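MaoC family protein (Mycobacterium tuberculosis H37Rv, PDB 3KHP) probably acts as a 3-hydroxyacyl-thioester dehydratase of the MaoC family, interconverting (3R)-3-hydroxyacyl and trans-2-enoyl thioesters through loss or addition of water. Local coordinates at residues A[50-55]-A[200-205]; A[235-240]-A[269-274]; A[73-78]-A[249-254]. All coordinates share one frame; numbering follows the deposited sequence.

How the contacts relate
All three contacts are buried and made by van der Waals packing, with no hydrogen bond across any pair of segments. Contact 2 is helix against strand and lies within the MaoC-like half. Contacts 1 and 3 join the hydratase 2-type half to it: contact 1 through the end of helix 42-51 and residues 200-205, at the interface with the second subunit, contact 3 through two loops with 3-10 turns. An aromatic ring dominates contact 1, aliphatic groups and a threonine hydroxyl, itself bonded to Thr287, contact 2, and a proline ring contact 3. Arg240 NE hydrogen-bonds Val52 O, and Leu74 packs on Val52 and Arg240; helix 231-245 forms one side of contact 2 and borders the other two.

Contact 1. Residues A[50-55]-A[200-205]; sequences IGVGAG and LIYRLS
Tyr202 presents its ring edge to the backbone of Gly51. Gly51 O lies near the ring plane, 3.7 Å from Tyr202 CD1 and 3.6 Å from Tyr202 CB, and Gly51 C is in plane at the same edge. With CG anti to the backbone N (chi1 -179°), CB and CD1 of Tyr202 meet this carbonyl while CE1 reaches Val52. The Val52 and Tyr202 side chains cross obliquely, Val52 CG1 3.6 Å from Tyr202 CE1. Gly51 has no side chain to hold the backbones apart, and its CA comes within 4.0 Å of Tyr202 CA. Beyond this, Ile50 CG2 and Ile201 CG2 make only a loose touch at 4.5 Å. Helix 42-51 ends here in a Schellman motif, with Gly53 as the C' residue at positive phi: Gly53 N bonds to Ile50 O and Ala54 N to Ala49 O. Gln198 NE2, from the helix that carries Tyr202, hydrogen-bonds Gly51 O. The Tyr202 ring also meets His230 edge-to-face and packs on Leu232 and Cys233 of helix 231-245, while Ile50 and Ile201 pack on Leu204 and Ile50 of the second subunit, making the contact part of the interface with it.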
ATOM      1  N   ILE A  50       0.177  -4.280  -5.284  1.00 12.12           N
ATOM      2  CA  ILE A  50      -1.197  -3.862  -4.948  1.00 12.47           C
ATOM      3  C   ILE A  50      -1.343  -2.395  -5.317  1.00 12.98           C
ATOM      4  O   ILE A  50      -2.349  -2.007  -5.834  1.00 12.52           O
ATOM      5  CB  ILE A  50      -1.508  -4.077  -3.467  1.00 12.89           C
ATOM      6  CG1 ILE A  50      -1.581  -5.578  -3.151  1.00 13.52           C
ATOM      7  CG2 ILE A  50      -2.810  -3.401  -3.068  1.00 11.81           C
ATOM      8  CD1 ILE A  50      -1.327  -5.897  -1.623  1.00 11.82           C
ATOM      9  N   GLY A  51      -0.274  -1.615  -5.104  1.00 13.79           N
ATOM     10  CA  GLY A  51      -0.212  -0.223  -5.503  1.00 13.75           C
ATOM     11  C   GLY A  51      -0.573   0.015  -6.949  1.00 14.00           C
ATOM     12  O   GLY A  51      -1.262   0.981  -7.255  1.00 14.28           O
ATOM     13  N   VAL A  52      -0.121  -0.860  -7.848  1.00 13.32           N
ATOM     14  CA  VAL A  52      -0.439  -0.701  -9.247  1.00 12.74           C
ATOM     15  C   VAL A  52      -1.590  -1.627  -9.667  1.00 13.50           C
ATOM     16  O   VAL A  52      -1.813  -1.910 -10.853  1.00 12.25           O
ATOM     17  CB  VAL A  52       0.815  -0.846 -10.131  1.00 13.65           C
ATOM     18  CG1 VAL A  52       1.793   0.303  -9.830  1.00  8.99           C
ATOM     19  CG2 VAL A  52       1.494  -2.237  -9.978  1.00 11.57           C
ATOM     20  N   GLY A  53      -2.342  -2.056  -8.660  1.00 13.25           N
ATOM     21  CA  GLY A  53      -3.645  -2.603  -8.865  1.00 13.81           C
ATOM     22  C   GLY A  53      -3.767  -4.123  -8.965  1.00 14.17           C
ATOM     23  O   GLY A  53      -4.831  -4.619  -9.282  1.00 14.84           O
ATOM     24  N   ALA A  54      -2.675  -4.836  -8.755  1.00 14.27           N
ATOM     25  CA  ALA A  54      -2.673  -6.281  -8.707  1.00 14.58           C
ATOM     26  C   ALA A  54      -3.490  -6.712  -7.500  1.00 15.51           C
ATOM     27  O   ALA A  54      -3.348  -6.119  -6.419  1.00 14.68           O
ATOM     28  CB  ALA A  54      -1.206  -6.793  -8.564  1.00 13.46           C
ATOM     29  N   GLY A  55      -4.304  -7.763  -7.675  1.00 15.69           N
ATOM     30  CA  GLY A  55      -5.228  -8.252  -6.632  1.00 15.65           C
ATOM     31  C   GLY A  55      -5.251  -9.780  -6.470  1.00 16.25           C
ATOM     32  O   GLY A  55      -4.246 -10.487  -6.681  1.00 15.69           O
ATOM     33  N   LEU A 200      -3.698   6.321  -2.478  1.00 14.31           N
ATOM     34  CA  LEU A 200      -3.396   6.151  -1.064  1.00 13.04           C
ATOM     35  C   LEU A 200      -2.584   4.927  -0.764  1.00 13.02           C
ATOM     36  O   LEU A 200      -1.815   4.947   0.201  1.00 12.96           O
ATOM     37  CB  LEU A 200      -4.662   6.145  -0.182  1.00 13.41           C
ATOM     38  CG  LEU A 200      -5.621   7.345  -0.212  1.00 13.42           C
ATOM     39  CD1 LEU A 200      -6.797   7.153   0.676  1.00 14.75           C
ATOM     40  CD2 LEU A 200      -4.955   8.648   0.076  1.00 11.44           C
ATOM     41  N   ILE A 201      -2.711   3.852  -1.551  1.00 13.77           N
ATOM     42  CA  ILE A 201      -1.810   2.714  -1.345  1.00 13.10           C
ATOM     43  C   ILE A 201      -0.550   2.914  -2.188  1.00 11.83           C
ATOM     44  O   ILE A 201       0.558   2.558  -1.775  1.00 10.53           O
ATOM     45  CB  ILE A 201      -2.361   1.371  -1.741  1.00 13.23           C
ATOM     46  CG1 ILE A 201      -3.875   1.379  -1.979  1.00 18.02           C
ATOM     47  CG2 ILE A 201      -1.929   0.326  -0.708  1.00 17.14           C
ATOM     48  CD1 ILE A 201      -4.928   2.188  -0.886  1.00 18.54           C
ATOM     49  N   TYR A 202      -0.726   3.404  -3.403  1.00 11.33           N
ATOM     50  CA  TYR A 202       0.430   3.547  -4.289  1.00 12.57           C
ATOM     51  C   TYR A 202       1.533   4.469  -3.695  1.00 12.39           C
ATOM     52  O   TYR A 202       2.745   4.199  -3.862  1.00 12.42           O
ATOM     53  CB  TYR A 202       0.051   4.008  -5.715  1.00 12.61           C
ATOM     54  CG  TYR A 202       1.303   4.094  -6.525  1.00 14.51           C
ATOM     55  CD1 TYR A 202       1.878   2.945  -7.070  1.00 16.25           C
ATOM     56  CD2 TYR A 202       1.990   5.283  -6.650  1.00 14.75           C
ATOM     57  CE1 TYR A 202       3.040   3.001  -7.758  1.00 13.18           C
ATOM     58  CE2 TYR A 202       3.171   5.347  -7.333  1.00 15.65           C
ATOM     59  CZ  TYR A 202       3.698   4.195  -7.876  1.00 15.85           C
ATOM     60  OH  TYR A 202       4.896   4.219  -8.539  1.00 17.69           O
ATOM     61  N   ARG A 203       1.112   5.476  -2.932  1.00 12.79           N
ATOM     62  CA  ARG A 203       2.026   6.444  -2.303  1.00 13.62           C
ATOM     63  C   ARG A 203       2.882   5.826  -1.212  1.00 14.04           C
ATOM     64  O   ARG A 203       3.881   6.440  -0.762  1.00 13.81           O
ATOM     65  CB  ARG A 203       1.234   7.689  -1.776  1.00 13.92           C
ATOM     66  CG  ARG A 203       0.284   7.468  -0.618  1.00 13.97           C
ATOM     67  CD  ARG A 203      -0.715   8.626  -0.423  1.00 13.90           C
ATOM     68  NE  ARG A 203      -0.026   9.864  -0.084  1.00 15.24           N
ATOM     69  CZ  ARG A 203       0.506  10.138   1.113  1.00 14.09           C
ATOM     70  NH1 ARG A 203       0.424   9.277   2.103  1.00 10.82           N
ATOM     71  NH2 ARG A 203       1.164  11.283   1.304  1.00 16.27           N
ATOM     72  N   LEU A 204       2.512   4.621  -0.767  1.00 13.46           N
ATOM     73  CA  LEU A 204       3.288   3.955   0.245  1.00 14.09           C
ATOM     74  C   LEU A 204       4.393   3.142  -0.401  1.00 14.97           C
ATOM     75  O   LEU A 204       5.130   2.461   0.277  1.00 15.38           O
ATOM     76  CB  LEU A 204       2.409   3.103   1.142  1.00 14.36           C
ATOM     77  CG  LEU A 204       1.299   3.878   1.858  1.00 13.32           C
ATOM     78  CD1 LEU A 204       0.523   2.955   2.828  1.00 13.17           C
ATOM     79  CD2 LEU A 204       1.862   5.102   2.612  1.00 10.93           C
ATOM     80  N   SER A 205       4.554   3.245  -1.715  1.00 15.52           N
ATOM     81  CA  SER A 205       5.823   2.831  -2.311  1.00 15.88           C
ATOM     82  C   SER A 205       6.820   4.023  -2.384  1.00 16.08           C
ATOM     83  O   SER A 205       7.902   3.871  -2.951  1.00 16.42           O
ATOM     84  CB  SER A 205       5.615   2.183  -3.695  1.00 15.71           C
ATOM     85  OG  SER A 205       4.902   0.956  -3.575  1.00 16.19           O
TER

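Contact 2. Residues A[235-240]-A[269-274]; sequences YGVAGR and ETLSTV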
ATOM      1  N   TYR A 235       1.755   3.970 -15.225  1.00 15.57           N
ATOM      2  CA  TYR A 235       2.805   3.244 -15.915  1.00 15.93           C
ATOM      3  C   TYR A 235       2.915   1.787 -15.421  1.00 16.30           C
ATOM      4  O   TYR A 235       3.010   0.868 -16.214  1.00 16.25           O
ATOM      5  CB  TYR A 235       4.094   3.974 -15.678  1.00 15.49           C
ATOM      6  CG  TYR A 235       5.345   3.475 -16.329  1.00 15.36           C
ATOM      7  CD1 TYR A 235       5.603   3.724 -17.683  1.00 15.42           C
ATOM      8  CD2 TYR A 235       6.341   2.882 -15.570  1.00 13.93           C
ATOM      9  CE1 TYR A 235       6.805   3.329 -18.270  1.00 13.18           C
ATOM     10  CE2 TYR A 235       7.535   2.487 -16.148  1.00 14.59           C
ATOM     11  CZ  TYR A 235       7.763   2.729 -17.497  1.00 14.53           C
ATOM     12  OH  TYR A 235       8.999   2.387 -18.050  1.00 15.82           O
ATOM     13  N   GLY A 236       2.843   1.594 -14.118  1.00 16.80           N
ATOM     14  CA  GLY A 236       2.777   0.241 -13.548  1.00 17.15           C
ATOM     15  C   GLY A 236       1.532  -0.541 -13.962  1.00 16.79           C
ATOM     16  O   GLY A 236       1.594  -1.755 -14.128  1.00 16.91           O
ATOM     17  N   VAL A 237       0.405   0.147 -14.131  1.00 16.71           N
ATOM     18  CA  VAL A 237      -0.830  -0.519 -14.540  1.00 16.42           C
ATOM     19  C   VAL A 237      -0.687  -0.986 -15.985  1.00 16.83           C
ATOM     20  O   VAL A 237      -0.914  -2.156 -16.276  1.00 15.87           O
ATOM     21  CB  VAL A 237      -2.083   0.353 -14.396  1.00 16.75           C
ATOM     22  CG1 VAL A 237      -3.263  -0.383 -14.963  1.00 14.85           C
ATOM     23  CG2 VAL A 237      -2.350   0.739 -12.896  1.00 14.10           C
ATOM     24  N   ALA A 238      -0.256  -0.086 -16.871  1.00 16.72           N
ATOM     25  CA  ALA A 238       0.038  -0.476 -18.246  1.00 16.80           C
ATOM     26  C   ALA A 238       1.053  -1.624 -18.225  1.00 16.61           C
ATOM     27  O   ALA A 238       0.955  -2.542 -19.023  1.00 16.01           O
ATOM     28  CB  ALA A 238       0.562   0.683 -19.076  1.00 16.21           C
ATOM     29  N   GLY A 239       2.015  -1.561 -17.313  1.00 16.69           N
ATOM     30  CA  GLY A 239       3.020  -2.616 -17.178  1.00 17.30           C
ATOM     31  C   GLY A 239       2.452  -4.009 -16.865  1.00 17.32           C
ATOM     32  O   GLY A 239       2.978  -5.019 -17.325  1.00 16.16           O
ATOM     33  N   ARG A 240       1.399  -4.043 -16.056  1.00 17.38           N
ATOM     34  CA  ARG A 240       0.707  -5.278 -15.727  1.00 18.01           C
ATOM     35  C   ARG A 240       0.000  -5.800 -16.961  1.00 18.25           C
ATOM     36  O   ARG A 240       0.041  -7.005 -17.241  1.00 17.98           O
ATOM     37  CB  ARG A 240      -0.336  -5.068 -14.628  1.00 18.17           C
ATOM     38  CG  ARG A 240       0.206  -5.057 -13.231  1.00 19.13           C
ATOM     39  CD  ARG A 240      -0.841  -5.551 -12.220  1.00 19.84           C
ATOM     40  NE  ARG A 240      -1.854  -4.543 -12.055  1.00 19.52           N
ATOM     41  CZ  ARG A 240      -3.151  -4.672 -12.269  1.00 21.19           C
ATOM     42  NH1 ARG A 240      -3.708  -5.819 -12.649  1.00 19.77           N
ATOM     43  NH2 ARG A 240      -3.913  -3.599 -12.089  1.00 23.20           N
ATOM     44  N   GLU A 269     -10.588   5.672 -12.508  1.00 18.93           N
ATOM     45  CA  GLU A 269     -10.757   5.546 -13.967  1.00 19.04           C
ATOM     46  C   GLU A 269     -10.149   4.244 -14.454  1.00 18.20           C
ATOM     47  O   GLU A 269      -9.235   3.722 -13.851  1.00 17.36           O
ATOM     48  CB  GLU A 269     -10.137   6.732 -14.709  1.00 18.73           C
ATOM     49  CG  GLU A 269     -10.845   8.028 -14.478  1.00 19.76           C
ATOM     50  CD  GLU A 269     -10.309   9.154 -15.348  1.00 21.90           C
ATOM     51  OE1 GLU A 269      -9.080   9.403 -15.341  1.00 19.30           O
ATOM     52  OE2 GLU A 269     -11.150   9.802 -16.024  1.00 22.97           O
ATOM     53  N   THR A 270     -10.686   3.732 -15.543  1.00 17.85           N
ATOM     54  CA  THR A 270     -10.242   2.482 -16.101  1.00 18.33           C
ATOM     55  C   THR A 270      -9.260   2.762 -17.171  1.00 18.22           C
ATOM     56  O   THR A 270      -9.521   3.549 -18.065  1.00 18.37           O
ATOM     57  CB  THR A 270     -11.424   1.671 -16.656  1.00 18.37           C
ATOM     58  OG1 THR A 270     -12.245   1.233 -15.565  1.00 18.97           O
ATOM     59  CG2 THR A 270     -10.945   0.458 -17.438  1.00 19.57           C
ATOM     60  N   LEU A 271      -8.111   2.106 -17.067  1.00 19.15           N
ATOM     61  CA  LEU A 271      -7.039   2.268 -18.005  1.00 18.62           C
ATOM     62  C   LEU A 271      -7.035   1.153 -19.086  1.00 19.81           C
ATOM     63  O   LEU A 271      -6.785  -0.037 -18.776  1.00 19.92           O
ATOM     64  CB  LEU A 271      -5.718   2.337 -17.245  1.00 17.49           C
ATOM     65  CG  LEU A 271      -5.573   3.537 -16.314  1.00 15.82           C
ATOM     66  CD1 LEU A 271      -4.495   3.283 -15.303  1.00 12.40           C
ATOM     67  CD2 LEU A 271      -5.316   4.831 -17.066  1.00 13.33           C
ATOM     68  N   SER A 272      -7.286   1.552 -20.346  1.00 19.85           N
ATOM     69  CA  SER A 272      -7.213   0.653 -21.525  1.00 20.75           C
ATOM     70  C   SER A 272      -5.893   0.707 -22.242  1.00 20.11           C
ATOM     71  O   SER A 272      -5.621   1.678 -22.928  1.00 20.86           O
ATOM     72  CB  SER A 272      -8.216   1.059 -22.612  1.00 21.06           C
ATOM     73  OG  SER A 272      -9.506   0.693 -22.276  1.00 24.81           O
ATOM     74  N   THR A 273      -5.120  -0.362 -22.168  1.00 19.82           N
ATOM     75  CA  THR A 273      -3.857  -0.429 -22.843  1.00 18.97           C
ATOM     76  C   THR A 273      -3.995  -1.166 -24.183  1.00 19.81           C
ATOM     77  O   THR A 273      -4.295  -2.352 -24.223  1.00 19.70           O
ATOM     78  CB  THR A 273      -2.848  -1.070 -21.970  1.00 18.13           C
ATOM     79  OG1 THR A 273      -2.763  -0.296 -20.787  1.00 15.43           O
ATOM     80  CG2 THR A 273      -1.505  -1.072 -22.625  1.00 17.09           C
ATOM     81  N   VAL A 274      -3.799  -0.419 -25.261  1.00 20.16           N
ATOM     82  CA  VAL A 274      -3.920  -0.917 -26.617  1.00 20.95           C
ATOM     83  C   VAL A 274      -2.553  -1.220 -27.176  1.00 21.25           C
ATOM     84  O   VAL A 274      -1.655  -0.398 -27.134  1.00 20.12           O
ATOM     85  CB  VAL A 274      -4.670   0.073 -27.557  1.00 20.92           C
ATOM     86  CG1 VAL A 274      -6.142  -0.048 -27.323  1.00 21.88           C
ATOM     87  CG2 VAL A 274      -4.200   1.522 -27.376  1.00 19.30           C
TER
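This contact belongs to the hot-dog fold of the MaoC-like half, in which the long helix 231-245 is wrapped by a curved antiparallel sheet; here one side of that helix lies on strand 271-279. Val237, directed at the strand, and its neighbour Ala238, which meets it with its flank, pack on two strand residues, Leu271 and Thr273, that stand two apart and so point to the same side of the strand. The chief apolar meeting is between the CD1 methyl of Leu271 and the isopropyl group of Val237. That methyl lies 3.9 Å from Val237 CG1, with Val237 CB equally near and CG2 at 4.1 Å, so one methyl rests against the whole branch point. The two side chains cross at about a right angle.

The second meeting is closer for the backbones: Ala238 CA and Thr273 CA are 6.0 Å apart. Here the hydroxyl of Thr273 leads, its OG1 lying 3.8 Å from Ala238 CA and 3.9 Å from Ala238 CB. These are packing distances, and the polar need of the buried hydroxyl is met by a hydrogen bond with Thr287 OG1 on the next strand.

Around the pair, strand 271-279 is held on both edges: Leu271 and Thr273 make backbone hydrogen bonds with Met192 and Ile190 of strand 188-192, Ser272 and Val274 with Glu288 and Arg286 of strand 282-289. Ala238 also packs on Thr287 and Val237 on Met192, so the helix rests across three adjacent strands, while Tyr235 reaches from the same helix to strand 103-108.

Contact 3. Residues A[73-78]-A[249-254]; sequences VLPTYA and GVAANI
Ala251 turns its methyl toward segment 73-78, where it meets both a carbonyl and a proline ring: CB lies 3.3 Å from Val73 O and 4.1 Å from Pro75 CD. The first is a close van der Waals approach of a methyl to a carbonyl oxygen, the second ordinary apolar packing. Pro75 also reaches the far end of the same turn, where its CG comes 4.1 Å from Ile254 CB. That places the pyrrolidine ring over the turn that runs from Ala251 to Ile254, its CD at the one end and its CG at the other. Ile254 meets the ring with its branch carbon; its CG1, anti to the carbonyl carbon (chi1 -50°), carries the rest of the chain away.

Both loops are shaped by 3-10 turns that fix these groups. Ile254 N bonds to Ala251 O at 2.9 Å, holding the two contact residues of this loop together, and Ala78 N bonds to Pro75 O at 3.0 Å. A second layer steadies the turns from outside: Gln72 OE1 accepts from Ala251 N, Asn253 ND2 reaches back to Gly247 O, and Thr76 OG1 hydrogen-bonds Tyr48 OH.

The contact lies beside helix 231-245, where Val243 packs on both Pro75 and Ile254. Phe61 of helix 59-62 touches Ala251, Thr45 of helix 42-51 touches Val73, and Ile254 opens strand 254-261 of the sheet.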
ATOM      1  N   VAL A  73       8.100 -10.203  -9.324  1.00 18.22           N
ATOM      2  CA  VAL A  73       8.160  -8.759  -9.092  1.00 16.80           C
ATOM      3  C   VAL A  73       7.870  -8.049 -10.389  1.00 15.66           C
ATOM      4  O   VAL A  73       8.424  -8.379 -11.424  1.00 14.29           O
ATOM      5  CB  VAL A  73       9.540  -8.355  -8.562  1.00 16.66           C
ATOM      6  CG1 VAL A  73       9.618  -6.825  -8.378  1.00 16.70           C
ATOM      7  CG2 VAL A  73       9.786  -9.048  -7.252  1.00 15.62           C
ATOM      8  N   LEU A  74       6.974  -7.082 -10.376  1.00 15.17           N
ATOM      9  CA  LEU A  74       6.717  -6.394 -11.639  1.00 15.44           C
ATOM     10  C   LEU A  74       7.965  -5.634 -12.107  1.00 16.05           C
ATOM     11  O   LEU A  74       8.742  -5.101 -11.291  1.00 15.87           O
ATOM     12  CB  LEU A  74       5.524  -5.477 -11.532  1.00 16.12           C
ATOM     13  CG  LEU A  74       4.208  -6.193 -11.273  1.00 15.30           C
ATOM     14  CD1 LEU A  74       3.178  -5.226 -10.746  1.00 12.02           C
ATOM     15  CD2 LEU A  74       3.759  -6.906 -12.490  1.00 12.93           C
ATOM     16  N   PRO A  75       8.219  -5.635 -13.418  1.00 17.28           N
ATOM     17  CA  PRO A  75       9.488  -5.023 -13.857  1.00 17.14           C
ATOM     18  C   PRO A  75       9.446  -3.508 -13.707  1.00 15.99           C
ATOM     19  O   PRO A  75      10.492  -2.891 -13.510  1.00 15.49           O
ATOM     20  CB  PRO A  75       9.629  -5.461 -15.323  1.00 17.30           C
ATOM     21  CG  PRO A  75       8.260  -5.837 -15.753  1.00 18.39           C
ATOM     22  CD  PRO A  75       7.572  -6.387 -14.499  1.00 17.76           C
ATOM     23  N   THR A  76       8.256  -2.925 -13.729  1.00 15.11           N
ATOM     24  CA  THR A  76       8.141  -1.498 -13.465  1.00 14.44           C
ATOM     25  C   THR A  76       8.540  -1.134 -12.050  1.00 14.87           C
ATOM     26  O   THR A  76       8.692   0.060 -11.747  1.00 14.56           O
ATOM     27  CB  THR A  76       6.754  -0.946 -13.689  1.00 14.26           C
ATOM     28  OG1 THR A  76       5.847  -1.550 -12.775  1.00 14.66           O
ATOM     29  CG2 THR A  76       6.323  -1.120 -15.127  1.00 10.56           C
ATOM     30  N   TYR A  77       8.736  -2.136 -11.181  1.00 14.24           N
ATOM     31  CA  TYR A  77       9.341  -1.863  -9.870  1.00 13.92           C
ATOM     32  C   TYR A  77      10.748  -1.208 -10.014  1.00 13.76           C
ATOM     33  O   TYR A  77      11.242  -0.622  -9.070  1.00 14.15           O
ATOM     34  CB  TYR A  77       9.372  -3.117  -8.985  1.00 13.40           C
ATOM     35  CG  TYR A  77       9.766  -2.855  -7.555  1.00 11.55           C
ATOM     36  CD1 TYR A  77       8.925  -2.137  -6.697  1.00 10.96           C
ATOM     37  CD2 TYR A  77      11.005  -3.270  -7.070  1.00 11.74           C
ATOM     38  CE1 TYR A  77       9.302  -1.849  -5.385  1.00 10.22           C
ATOM     39  CE2 TYR A  77      11.409  -2.975  -5.750  1.00 13.46           C
ATOM     40  CZ  TYR A  77      10.538  -2.276  -4.916  1.00 10.49           C
ATOM     41  OH  TYR A  77      10.927  -1.990  -3.648  1.00 12.13           O
ATOM     42  N   ALA A  78      11.376  -1.271 -11.182  1.00 14.02           N
ATOM     43  CA  ALA A  78      12.671  -0.580 -11.376  1.00 14.74           C
ATOM     44  C   ALA A  78      12.581   0.925 -11.068  1.00 14.89           C
ATOM     45  O   ALA A  78      13.546   1.501 -10.636  1.00 14.87           O
ATOM     46  CB  ALA A  78      13.207  -0.780 -12.756  1.00 14.74           C
ATOM     47  N   GLY A 249       2.162 -13.493 -18.701  1.00 26.14           N
ATOM     48  CA  GLY A 249       2.023 -13.402 -17.258  1.00 25.14           C
ATOM     49  C   GLY A 249       3.320 -13.650 -16.551  1.00 25.00           C
ATOM     50  O   GLY A 249       3.334 -13.796 -15.347  1.00 25.49           O
ATOM     51  N   VAL A 250       4.425 -13.715 -17.285  1.00 25.07           N
ATOM     52  CA  VAL A 250       5.728 -13.888 -16.673  1.00 25.20           C
ATOM     53  C   VAL A 250       6.482 -12.555 -16.657  1.00 25.18           C
ATOM     54  O   VAL A 250       6.890 -12.059 -17.705  1.00 24.48           O
ATOM     55  CB  VAL A 250       6.569 -14.947 -17.401  1.00 25.89           C
ATOM     56  CG1 VAL A 250       7.952 -15.016 -16.764  1.00 23.74           C
ATOM     57  CG2 VAL A 250       5.827 -16.358 -17.397  1.00 24.10           C
ATOM     58  N   ALA A 251       6.653 -11.998 -15.461  1.00 25.05           N
ATOM     59  CA  ALA A 251       7.370 -10.723 -15.263  1.00 25.85           C
ATOM     60  C   ALA A 251       8.680 -10.662 -16.036  1.00 26.20           C
ATOM     61  O   ALA A 251       8.847  -9.793 -16.865  1.00 26.24           O
ATOM     62  CB  ALA A 251       7.637 -10.476 -13.796  1.00 25.31           C
ATOM     63  N   ALA A 252       9.568 -11.619 -15.765  1.00 26.81           N
ATOM     64  CA  ALA A 252      10.879 -11.763 -16.415  1.00 27.17           C
ATOM     65  C   ALA A 252      10.864 -11.657 -17.950  1.00 27.48           C
ATOM     66  O   ALA A 252      11.874 -11.264 -18.518  1.00 28.19           O
ATOM     67  CB  ALA A 252      11.523 -13.099 -16.014  1.00 26.99           C
ATOM     68  N   ASN A 253       9.755 -12.022 -18.605  1.00 26.73           N
ATOM     69  CA  ASN A 253       9.663 -11.924 -20.055  1.00 26.49           C
ATOM     70  C   ASN A 253       9.485 -10.522 -20.616  1.00 26.04           C
ATOM     71  O   ASN A 253       9.480 -10.381 -21.834  1.00 24.22           O
ATOM     72  CB  ASN A 253       8.523 -12.783 -20.612  1.00 26.12           C
ATOM     73  CG  ASN A 253       8.840 -14.266 -20.586  1.00 26.79           C
ATOM     74  OD1 ASN A 253       9.963 -14.687 -20.241  1.00 26.19           O
ATOM     75  ND2 ASN A 253       7.844 -15.075 -20.937  1.00 24.27           N
ATOM     76  N   ILE A 254       9.288  -9.512 -19.761  1.00 25.67           N
ATOM     77  CA  ILE A 254       9.326  -8.117 -20.252  1.00 25.98           C
ATOM     78  C   ILE A 254      10.691  -7.510 -19.987  1.00 25.50           C
ATOM     79  O   ILE A 254      11.131  -7.405 -18.851  1.00 25.64           O
ATOM     80  CB  ILE A 254       8.241  -7.200 -19.666  1.00 25.99           C
ATOM     81  CG1 ILE A 254       6.839  -7.841 -19.771  1.00 26.09           C
ATOM     82  CG2 ILE A 254       8.222  -5.852 -20.431  1.00 26.63           C
ATOM     83  CD1 ILE A 254       6.381  -8.172 -21.154  1.00 21.58           C
TER